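Local structure of polyhedrin (Antheraea mylitta cypovirus 4, 5A9C) at residues E98-H103 with H143-V148. The protein forms the crystalline lattice of cypovirus polyhedra, the microcrystalline occlusion bodies that probably protect virus particles outside the insect host. Residues are numbered along the deposited sequence; the frame is centred on the assembly and turned at random.
Sequences EATNMH and HNTVKV
His143 and Met102 lie side by side where strand 96-100 ends and strand 145-151 begins, in a three-stranded antiparallel sheet of the cypovirus polyhedrin fold. Strand 96-100 is an outer strand here, and strand 145-151 is the central one, with strand 61-66 beyond it. Met102 CE comes obliquely to the His143 ring, 3.7 Å from His143 CD2. The methyl is placed there by the bend at the end of the Met102 chain (chi3 63°). The Met102 carbonyl binds Asn178 of a second subunit, so this end lies at a subunit interface. Next, Asn144 ND2 donates to Thr100 O at 2.7 Å, and that oxygen lies nearly in the amide plane of Asn144. Thr145 N binds the same oxygen from the opposite face of the carbonyl, so two N-H groups grip one acceptor. Thr145 OG1 accepts from Thr100 OG1 at 2.7 Å. It donates in turn to Asn101 O, tilted 30° from the carbonyl plane. Val146 and Ala99 form a non-hydrogen-bonded pair. Lys147 and Glu98 form a hydrogen-bonded pair. The lysine chain crosses Thr100 at about a right angle, with Lys147 CD 3.6 Å from Thr100 CG2. Its ammonium also binds Ala115 O and makes a cation-pi contact with Trp116. Asn106 ND2 and Gly117 N hold the Glu98 carboxylate too. Lys147 NZ meets Glu98 OE2 at 2.8 Å in a salt bridge, on the anti side and 33° out of the carboxylate plane.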
# COMPACT_ATOMS: atom_id res chain seq x y z
N GLU A 98 1.48 6.38 -17.74
CA GLU A 98 1.44 7.80 -18.05
C GLU A 98 2.38 8.58 -17.15
O GLU A 98 2.65 8.19 -16.02
CB GLU A 98 0.00 8.35 -17.98
CG GLU A 98 -0.52 8.63 -16.59
CD GLU A 98 -1.95 9.16 -16.61
OE1 GLU A 98 -2.54 9.22 -17.71
OE2 GLU A 98 -2.47 9.54 -15.54
N ALA A 99 2.92 9.66 -17.69
CA ALA A 99 3.76 10.57 -16.93
C ALA A 99 2.90 11.72 -16.44
O ALA A 99 2.43 12.54 -17.23
CB ALA A 99 4.90 11.09 -17.78
N THR A 100 2.68 11.77 -15.13
CA THR A 100 1.86 12.81 -14.53
C THR A 100 2.76 13.92 -13.99
O THR A 100 3.98 13.85 -14.12
CB THR A 100 0.99 12.22 -13.40
OG1 THR A 100 1.73 11.22 -12.69
CG2 THR A 100 -0.27 11.58 -13.97
N ASN A 101 2.16 14.95 -13.41
CA ASN A 101 2.95 16.04 -12.85
C ASN A 101 3.44 15.70 -11.45
O ASN A 101 3.26 14.58 -10.98
CB ASN A 101 2.19 17.38 -12.88
CG ASN A 101 1.06 17.45 -11.86
OD1 ASN A 101 0.88 16.55 -11.03
ND2 ASN A 101 0.31 18.54 -11.89
N MET A 102 4.08 16.66 -10.79
CA MET A 102 4.70 16.39 -9.50
C MET A 102 3.70 15.88 -8.47
O MET A 102 4.08 15.23 -7.49
CB MET A 102 5.42 17.64 -8.97
CG MET A 102 4.49 18.75 -8.52
SD MET A 102 5.39 20.18 -7.88
CE MET A 102 6.28 20.69 -9.35
N HIS A 103 2.42 16.17 -8.69
CA HIS A 103 1.37 15.79 -7.74
C HIS A 103 0.68 14.48 -8.12
O HIS A 103 -0.19 14.00 -7.40
CB HIS A 103 0.33 16.91 -7.62
CG HIS A 103 0.92 18.23 -7.23
ND1 HIS A 103 1.13 18.59 -5.91
CD2 HIS A 103 1.35 19.28 -7.98
CE1 HIS A 103 1.66 19.80 -5.87
NE2 HIS A 103 1.80 20.24 -7.11
N HIS A 143 10.53 16.69 -12.44
CA HIS A 143 9.37 16.63 -11.55
C HIS A 143 8.20 15.79 -12.07
O HIS A 143 7.21 15.59 -11.36
CB HIS A 143 8.90 18.04 -11.16
CG HIS A 143 9.89 18.78 -10.33
ND1 HIS A 143 11.09 18.23 -9.92
CD2 HIS A 143 9.87 20.04 -9.81
CE1 HIS A 143 11.76 19.11 -9.19
NE2 HIS A 143 11.04 20.22 -9.12
N ASN A 144 8.30 15.31 -13.31
CA ASN A 144 7.34 14.32 -13.79
C ASN A 144 7.24 13.18 -12.78
O ASN A 144 8.21 12.88 -12.08
CB ASN A 144 7.78 13.75 -15.15
CG ASN A 144 7.00 14.33 -16.31
OD1 ASN A 144 7.56 14.57 -17.38
ND2 ASN A 144 5.71 14.56 -16.11
N THR A 145 6.07 12.55 -12.70
CA THR A 145 5.93 11.31 -11.94
C THR A 145 5.46 10.21 -12.88
O THR A 145 5.05 10.49 -14.00
CB THR A 145 4.96 11.46 -10.75
OG1 THR A 145 3.77 12.12 -11.18
CG2 THR A 145 5.61 12.26 -9.62
N VAL A 146 5.53 8.97 -12.42
CA VAL A 146 5.18 7.83 -13.26
C VAL A 146 4.09 6.96 -12.65
O VAL A 146 4.15 6.61 -11.47
CB VAL A 146 6.42 6.96 -13.57
CG1 VAL A 146 6.01 5.73 -14.36
CG2 VAL A 146 7.48 7.77 -14.31
N LYS A 147 3.10 6.61 -13.46
CA LYS A 147 2.02 5.72 -13.05
C LYS A 147 1.98 4.52 -13.98
O LYS A 147 2.05 4.68 -15.20
CB LYS A 147 0.68 6.45 -13.10
CG LYS A 147 0.50 7.51 -12.03
CD LYS A 147 -0.68 8.42 -12.34
CE LYS A 147 -1.96 7.63 -12.55
NZ LYS A 147 -3.07 8.52 -13.02
N VAL A 148 1.88 3.33 -13.40
CA VAL A 148 1.77 2.11 -14.20
C VAL A 148 0.63 1.24 -13.72
O VAL A 148 0.41 1.09 -12.51
CB VAL A 148 3.08 1.29 -14.17
CG1 VAL A 148 2.95 0.05 -15.06
CG2 VAL A 148 4.26 2.14 -14.60